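Lantibiotic dehydratase (Microbispora corallina, PDB 5EHK) probably dehydrates serine and threonine residues of the precursor of the lantibiotic NAI-107, using glutamyl-tRNA to activate their hydroxyl groups. Local coordinates at residues A[199-204]-A[606-611]; A[252-257]-A[270-275]. One frame throughout, in Å; residues are numbered along the deposited sequence.

Contact 1. Residues A[199-204]-A[606-611]; sequences HQTLTV and IPLDEL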
ATOM      1  N   HIS A 199      -2.580   3.066  38.909  1.00 20.30           N
ATOM      2  CA  HIS A 199      -2.244   3.604  37.599  1.00 18.12           C
ATOM      3  C   HIS A 199      -3.435   3.319  36.685  1.00 16.95           C
ATOM      4  O   HIS A 199      -3.994   2.226  36.713  1.00 15.15           O
ATOM      5  CB  HIS A 199      -0.999   2.896  37.069  1.00 14.99           C
ATOM      6  CG  HIS A 199      -0.389   3.552  35.868  1.00 15.91           C
ATOM      7  ND1 HIS A 199      -1.029   3.627  34.648  1.00 19.52           N
ATOM      8  CD2 HIS A 199       0.825   4.117  35.688  1.00 15.82           C
ATOM      9  CE1 HIS A 199      -0.247   4.241  33.780  1.00 17.11           C
ATOM     10  NE2 HIS A 199       0.886   4.543  34.384  1.00 16.94           N
ATOM     11  N   GLN A 200      -3.851   4.297  35.897  1.00 15.28           N
ATOM     12  CA  GLN A 200      -5.122   4.161  35.202  1.00 15.02           C
ATOM     13  C   GLN A 200      -5.054   3.206  33.993  1.00 14.01           C
ATOM     14  O   GLN A 200      -6.075   2.772  33.469  1.00 12.50           O
ATOM     15  CB  GLN A 200      -5.689   5.539  34.840  1.00 13.68           C
ATOM     16  CG  GLN A 200      -5.999   6.427  36.045  1.00 13.65           C
ATOM     17  CD  GLN A 200      -4.852   7.399  36.411  1.00 16.97           C
ATOM     18  OE1 GLN A 200      -3.732   7.304  35.898  1.00 15.74           O
ATOM     19  NE2 GLN A 200      -5.148   8.349  37.292  1.00 17.31           N
ATOM     20  N   THR A 201      -3.859   2.815  33.582  1.00 16.22           N
ATOM     21  CA  THR A 201      -3.776   1.996  32.384  1.00 16.11           C
ATOM     22  C   THR A 201      -3.307   0.568  32.628  1.00 20.91           C
ATOM     23  O   THR A 201      -2.892  -0.118  31.683  1.00 27.79           O
ATOM     24  CB  THR A 201      -2.887   2.621  31.320  1.00 12.85           C
ATOM     25  OG1 THR A 201      -1.551   2.628  31.801  1.00 13.46           O
ATOM     26  CG2 THR A 201      -3.320   4.034  31.024  1.00 12.78           C
ATOM     27  N   LEU A 202      -3.355   0.122  33.880  1.00 18.25           N
ATOM     28  CA  LEU A 202      -3.066  -1.276  34.183  1.00 18.79           C
ATOM     29  C   LEU A 202      -4.032  -2.158  33.431  1.00 19.48           C
ATOM     30  O   LEU A 202      -5.218  -1.880  33.363  1.00 19.92           O
ATOM     31  CB  LEU A 202      -3.212  -1.547  35.684  1.00 17.61           C
ATOM     32  CG  LEU A 202      -2.179  -0.819  36.533  1.00 17.32           C
ATOM     33  CD1 LEU A 202      -2.367  -1.086  38.019  1.00 18.38           C
ATOM     34  CD2 LEU A 202      -0.780  -1.203  36.061  1.00 21.69           C
ATOM     35  N   THR A 203      -3.527  -3.242  32.880  1.00 23.20           N
ATOM     36  CA  THR A 203      -4.397  -4.195  32.215  1.00 22.01           C
ATOM     37  C   THR A 203      -4.070  -5.574  32.783  1.00 22.88           C
ATOM     38  O   THR A 203      -2.888  -5.899  33.012  1.00 19.53           O
ATOM     39  CB  THR A 203      -4.296  -4.130  30.655  1.00 21.83           C
ATOM     40  OG1 THR A 203      -4.070  -5.444  30.121  1.00 23.93           O
ATOM     41  CG2 THR A 203      -3.179  -3.163  30.188  1.00 19.66           C
ATOM     42  N   VAL A 204      -5.128  -6.336  33.066  1.00 20.19           N
ATOM     43  CA  VAL A 204      -5.051  -7.682  33.644  1.00 16.82           C
ATOM     44  C   VAL A 204      -4.875  -8.792  32.612  1.00 17.17           C
ATOM     45  O   VAL A 204      -5.735  -8.995  31.765  1.00 24.51           O
ATOM     46  CB  VAL A 204      -6.343  -7.994  34.399  1.00 14.84           C
ATOM     47  CG1 VAL A 204      -6.346  -9.428  34.893  1.00 14.49           C
ATOM     48  CG2 VAL A 204      -6.513  -7.036  35.535  1.00 15.57           C
ATOM     49  N   ILE A 606     -12.719  12.748  35.627  1.00 20.01           N
ATOM     50  CA  ILE A 606     -13.626  11.841  34.916  1.00 19.80           C
ATOM     51  C   ILE A 606     -12.867  10.562  34.550  1.00 17.40           C
ATOM     52  O   ILE A 606     -12.097  10.527  33.593  1.00 16.40           O
ATOM     53  CB  ILE A 606     -14.413  12.518  33.736  1.00 20.78           C
ATOM     54  CG1 ILE A 606     -15.393  11.560  33.058  1.00 16.85           C
ATOM     55  CG2 ILE A 606     -13.509  13.136  32.733  1.00 25.55           C
ATOM     56  CD1 ILE A 606     -15.848  12.078  31.747  1.00 18.49           C
ATOM     57  N   PRO A 607     -13.086   9.499  35.340  1.00 19.97           N
ATOM     58  CA  PRO A 607     -12.130   8.392  35.375  1.00 21.69           C
ATOM     59  C   PRO A 607     -12.098   7.634  34.054  1.00 18.32           C
ATOM     60  O   PRO A 607     -13.131   7.331  33.449  1.00 15.38           O
ATOM     61  CB  PRO A 607     -12.686   7.477  36.488  1.00 22.66           C
ATOM     62  CG  PRO A 607     -13.801   8.254  37.138  1.00 19.99           C
ATOM     63  CD  PRO A 607     -14.320   9.150  36.057  1.00 18.81           C
ATOM     64  N   LEU A 608     -10.887   7.327  33.623  1.00 19.90           N
ATOM     65  CA  LEU A 608     -10.652   6.607  32.383  1.00 16.49           C
ATOM     66  C   LEU A 608     -11.496   5.329  32.232  1.00 17.32           C
ATOM     67  O   LEU A 608     -12.054   5.078  31.161  1.00 16.83           O
ATOM     68  CB  LEU A 608      -9.166   6.284  32.295  1.00 15.90           C
ATOM     69  CG  LEU A 608      -8.632   5.625  31.056  1.00 13.26           C
ATOM     70  CD1 LEU A 608      -9.164   6.435  29.895  1.00 14.90           C
ATOM     71  CD2 LEU A 608      -7.142   5.741  31.142  1.00  7.90           C
ATOM     72  N   ASP A 609     -11.617   4.538  33.297  1.00 17.08           N
ATOM     73  CA  ASP A 609     -12.309   3.256  33.181  1.00 15.05           C
ATOM     74  C   ASP A 609     -13.813   3.405  33.042  1.00 15.78           C
ATOM     75  O   ASP A 609     -14.517   2.412  32.955  1.00 14.38           O
ATOM     76  CB  ASP A 609     -11.963   2.284  34.324  1.00 15.92           C
ATOM     77  CG  ASP A 609     -12.330   2.817  35.724  1.00 31.52           C
ATOM     78  OD1 ASP A 609     -13.229   3.695  35.874  1.00 26.05           O
ATOM     79  OD2 ASP A 609     -11.701   2.331  36.695  1.00 37.95           O
ATOM     80  N   GLU A 610     -14.304   4.642  33.037  1.00 15.90           N
ATOM     81  CA  GLU A 610     -15.725   4.879  32.831  1.00 14.57           C
ATOM     82  C   GLU A 610     -16.026   5.199  31.380  1.00 15.45           C
ATOM     83  O   GLU A 610     -17.185   5.429  31.016  1.00 17.24           O
ATOM     84  CB  GLU A 610     -16.239   6.005  33.712  1.00 14.86           C
ATOM     85  CG  GLU A 610     -16.094   5.778  35.198  1.00 20.10           C
ATOM     86  CD  GLU A 610     -16.789   6.879  36.026  1.00 30.26           C
ATOM     87  OE1 GLU A 610     -17.478   7.759  35.425  1.00 25.60           O
ATOM     88  OE2 GLU A 610     -16.640   6.864  37.275  1.00 25.31           O
ATOM     89  N   LEU A 611     -14.983   5.217  30.555  1.00 12.43           N
ATOM     90  CA  LEU A 611     -15.111   5.648  29.176  1.00 10.82           C
ATOM     91  C   LEU A 611     -15.260   4.489  28.172  1.00 11.31           C
ATOM     92  O   LEU A 611     -14.659   3.447  28.335  1.00 11.47           O
ATOM     93  CB  LEU A 611     -13.933   6.552  28.827  1.00 10.47           C
ATOM     94  CG  LEU A 611     -13.889   7.819  29.681  1.00 15.76           C
ATOM     95  CD1 LEU A 611     -12.736   8.762  29.292  1.00 10.40           C
ATOM     96  CD2 LEU A 611     -15.244   8.535  29.569  1.00 12.28           C
TER
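In Leu608, chi1 of -176° sets CG opposite the backbone N across the CA-CB bond, and the chi2 rotation then turns the CD2 methyl to Gln200 and Thr201. That methyl makes the whole contact from its side: CD2 lies 3.9 Å from the carbonyl O of Gln200, 4.0 Å from CB of Gln200 and 4.2 Å from CG2 of Thr201. All three are loose van der Waals approaches, and no hydrogen bond crosses between the segments. The backbones stay well apart, 6.7 Å from CA of Gln200 to CA of Leu608, with 101 Å² buried in total. Gln200 meets the leucine with its CB, but a bend at chi2 (95°) leads its amide away, where OE1 accepts from the backbone N of Gly596 and NE2 donates to the carbonyl of Leu597. Methyl contact and amide bonds thus hold the same residue to two neighbouring parts of the chain. The 199-204 segment forms a type I beta turn from His199 to Leu202 ahead of strand 203-205, the first of a three-stranded antiparallel sheet that is followed by helices, an order consistent with the PqqD-like leader-recognition element of lantibiotic dehydratases. Inside the turn, Thr201 N donates to His199 ND1 over 3.1 Å, nearly straight at 165° and in the imidazole plane, which ties the ring's rotation to the backbone. Across the contact, 608-610 is a short 3-10 segment, with Glu610 N bonded to Pro607 O at 3.0 Å. Leu652 and Leu425 also touch the Leu608 side chain, while Asp609 forms a salt bridge with Arg245.

Contact 2. Residues A[252-257]-A[270-275]; sequences RLAQSV and GLLADM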
ATOM      1  N   ARG A 252      -4.330   4.462  55.762  1.00 40.77           N
ATOM      2  CA  ARG A 252      -5.616   3.791  55.960  1.00 42.65           C
ATOM      3  C   ARG A 252      -5.736   2.576  55.033  1.00 46.57           C
ATOM      4  O   ARG A 252      -6.314   1.550  55.404  1.00 49.87           O
ATOM      5  CB  ARG A 252      -6.782   4.761  55.710  1.00 45.19           C
ATOM      6  CG  ARG A 252      -6.792   5.984  56.626  1.00 56.40           C
ATOM      7  CD  ARG A 252      -7.880   7.010  56.295  1.00 53.53           C
ATOM      8  NE  ARG A 252      -7.931   8.057  57.323  1.00 64.59           N
ATOM      9  CZ  ARG A 252      -8.907   8.960  57.453  1.00 74.59           C
ATOM     10  NH1 ARG A 252      -9.938   8.962  56.614  1.00 68.26           N
ATOM     11  NH2 ARG A 252      -8.858   9.866  58.430  1.00 56.20           N
ATOM     12  N   LEU A 253      -5.167   2.688  53.837  1.00 46.98           N
ATOM     13  CA  LEU A 253      -5.173   1.590  52.877  1.00 47.75           C
ATOM     14  C   LEU A 253      -4.360   0.407  53.389  1.00 47.77           C
ATOM     15  O   LEU A 253      -4.824  -0.734  53.367  1.00 46.28           O
ATOM     16  CB  LEU A 253      -4.632   2.048  51.518  1.00 39.23           C
ATOM     17  CG  LEU A 253      -4.508   0.936  50.472  1.00 42.88           C
ATOM     18  CD1 LEU A 253      -5.848   0.583  49.921  1.00 35.03           C
ATOM     19  CD2 LEU A 253      -3.577   1.335  49.329  1.00 44.45           C
ATOM     20  N   ALA A 254      -3.141   0.689  53.839  1.00 48.61           N
ATOM     21  CA  ALA A 254      -2.223  -0.357  54.284  1.00 50.63           C
ATOM     22  C   ALA A 254      -2.741  -1.102  55.511  1.00 53.33           C
ATOM     23  O   ALA A 254      -2.427  -2.285  55.705  1.00 50.40           O
ATOM     24  CB  ALA A 254      -0.839   0.219  54.551  1.00 47.81           C
ATOM     25  N   GLN A 255      -3.535  -0.410  56.329  1.00 50.92           N
ATOM     26  CA  GLN A 255      -4.102  -1.010  57.538  1.00 53.81           C
ATOM     27  C   GLN A 255      -5.274  -1.939  57.231  1.00 49.80           C
ATOM     28  O   GLN A 255      -5.382  -3.019  57.816  1.00 52.45           O
ATOM     29  CB  GLN A 255      -4.516   0.063  58.554  1.00 50.24           C
ATOM     30  CG  GLN A 255      -3.532   0.232  59.719  1.00 57.82           C
ATOM     31  CD  GLN A 255      -3.552   1.645  60.299  1.00 67.09           C
ATOM     32  OE1 GLN A 255      -4.507   2.401  60.096  1.00 65.67           O
ATOM     33  NE2 GLN A 255      -2.486   2.010  61.007  1.00 54.59           N
ATOM     34  N   SER A 256      -6.143  -1.529  56.315  1.00 43.91           N
ATOM     35  CA  SER A 256      -7.270  -2.369  55.942  1.00 42.98           C
ATOM     36  C   SER A 256      -6.821  -3.687  55.309  1.00 50.84           C
ATOM     37  O   SER A 256      -7.326  -4.756  55.674  1.00 45.60           O
ATOM     38  CB  SER A 256      -8.213  -1.613  55.033  1.00 33.92           C
ATOM     39  OG  SER A 256      -8.804  -0.563  55.770  1.00 48.31           O
ATOM     40  N   VAL A 257      -5.849  -3.608  54.397  1.00 47.54           N
ATOM     41  CA  VAL A 257      -5.306  -4.797  53.729  1.00 51.66           C
ATOM     42  C   VAL A 257      -4.645  -5.753  54.724  1.00 46.71           C
ATOM     43  O   VAL A 257      -4.732  -6.972  54.592  1.00 44.94           O
ATOM     44  CB  VAL A 257      -4.314  -4.427  52.582  1.00 46.93           C
ATOM     45  CG1 VAL A 257      -3.703  -5.678  51.960  1.00 38.09           C
ATOM     46  CG2 VAL A 257      -5.016  -3.604  51.509  1.00 41.45           C
ATOM     47  N   GLY A 270       5.287  -2.008  52.880  1.00 35.38           N
ATOM     48  CA  GLY A 270       6.418  -2.259  52.004  1.00 39.20           C
ATOM     49  C   GLY A 270       5.969  -2.786  50.644  1.00 47.56           C
ATOM     50  O   GLY A 270       6.684  -2.673  49.632  1.00 43.64           O
ATOM     51  N   LEU A 271       4.765  -3.356  50.618  1.00 46.25           N
ATOM     52  CA  LEU A 271       4.154  -3.798  49.374  1.00 43.30           C
ATOM     53  C   LEU A 271       3.658  -2.586  48.585  1.00 42.30           C
ATOM     54  O   LEU A 271       3.945  -2.462  47.394  1.00 41.35           O
ATOM     55  CB  LEU A 271       3.005  -4.772  49.651  1.00 36.30           C
ATOM     56  CG  LEU A 271       2.541  -5.538  48.418  1.00 42.23           C
ATOM     57  CD1 LEU A 271       3.737  -5.891  47.538  1.00 40.61           C
ATOM     58  CD2 LEU A 271       1.768  -6.784  48.816  1.00 42.63           C
ATOM     59  N   LEU A 272       2.941  -1.686  49.256  1.00 37.33           N
ATOM     60  CA  LEU A 272       2.543  -0.424  48.647  1.00 39.20           C
ATOM     61  C   LEU A 272       3.752   0.326  48.071  1.00 42.60           C
ATOM     62  O   LEU A 272       3.641   0.992  47.033  1.00 38.93           O
ATOM     63  CB  LEU A 272       1.821   0.466  49.659  1.00 33.14           C
ATOM     64  CG  LEU A 272       0.497  -0.014  50.249  1.00 33.55           C
ATOM     65  CD1 LEU A 272      -0.183   1.120  50.987  1.00 36.78           C
ATOM     66  CD2 LEU A 272      -0.426  -0.559  49.190  1.00 28.86           C
ATOM     67  N   ALA A 273       4.896   0.194  48.744  1.00 38.92           N
ATOM     68  CA  ALA A 273       6.137   0.864  48.359  1.00 37.94           C
ATOM     69  C   ALA A 273       6.765   0.255  47.110  1.00 36.82           C
ATOM     70  O   ALA A 273       7.249   0.973  46.243  1.00 35.36           O
ATOM     71  CB  ALA A 273       7.115   0.843  49.500  1.00 48.00           C
ATOM     72  N   ASP A 274       6.831  -1.071  47.060  1.00 44.97           N
ATOM     73  CA  ASP A 274       7.282  -1.783  45.859  1.00 44.94           C
ATOM     74  C   ASP A 274       6.386  -1.463  44.660  1.00 45.22           C
ATOM     75  O   ASP A 274       6.858  -1.330  43.529  1.00 42.97           O
ATOM     76  CB  ASP A 274       7.219  -3.283  46.097  1.00 44.57           C
ATOM     77  CG  ASP A 274       8.352  -3.776  46.930  1.00 45.70           C
ATOM     78  OD1 ASP A 274       9.381  -3.067  46.975  1.00 50.61           O
ATOM     79  OD2 ASP A 274       8.203  -4.854  47.550  1.00 50.91           O
ATOM     80  N   MET A 275       5.085  -1.352  44.923  1.00 42.29           N
ATOM     81  CA  MET A 275       4.111  -1.082  43.872  1.00 44.59           C
ATOM     82  C   MET A 275       4.262   0.336  43.346  1.00 38.94           C
ATOM     83  O   MET A 275       4.227   0.560  42.134  1.00 37.89           O
ATOM     84  CB  MET A 275       2.685  -1.306  44.376  1.00 38.10           C
ATOM     85  CG  MET A 275       2.313  -2.766  44.553  1.00 37.14           C
ATOM     86  SD  MET A 275       0.618  -2.914  45.146  1.00 41.01           S
ATOM     87  CE  MET A 275       0.041  -4.236  44.108  1.00 36.09           C
TER
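Ala254 and Leu272 mark the nearest approach of two helical backbones, with their CA atoms 7.4 Å apart, a separation that a single leucine side chain spans. Both segments are regular alpha helix by their i to i+4 bonds: Val257 N reaches Leu253 O at 3.2 Å in the first, and Met275 N reaches Leu271 O at 2.9 Å in the second. Leu272 is the bridging side chain. With its CG anti to the carbonyl carbon (chi1 -63°), it directs both methyls at the facing helix and divides them between two residues. CD1 packs against the CB of Ala254 at 3.7 Å and lies 3.8 Å from CD2 of Leu253; CD2 meets the same Leu253 methyl at 3.7 Å. The two leucine side chains meet at a slant, and one branch of Leu253, CD2, touches both methyls of Leu272, while the small Ala254 receives CD1 directly on its CB. All three residues are buried, no hydrogen bond crosses the interface, and the 126 Å² of joint buried surface is apolar at its points of closest approach. The cohesion between these six-residue segments is therefore hydrophobic. Helices 250-260 and 267-278 are joined by a short link; together with helix 235-243 and the three-stranded sheet before it, they are consistent with a winged-helix, PqqD-like unit. Helix 235-243 completes the packing, its Ala243 against Leu253 and its Ile240 against Leu272, while strand 281-283 follows helix 267-278 and brings Leu281 onto both Leu272 and Met275.

From the N terminus, the chain first reaches 199-204, makes the three-stranded antiparallel sheet and helix 235-243, and then enters contact 2, which closes a short loop of 12 residues between 252-257 and 270-275. Contact 1 closes only when the chain returns at 606-611, with 401 residues between its two segments, so contact 2 nests within this long loop and the two do not cross. Their centres are 20 Å apart and their nearest atoms about 7 Å, without touching. Contact 2 joins helices within the probable PqqD-like unit; contact 1 ties the turn before strand 203-205 to the part of the fold built on the seven-stranded mixed sheet, at the loop between strands 604-605 and 611-615.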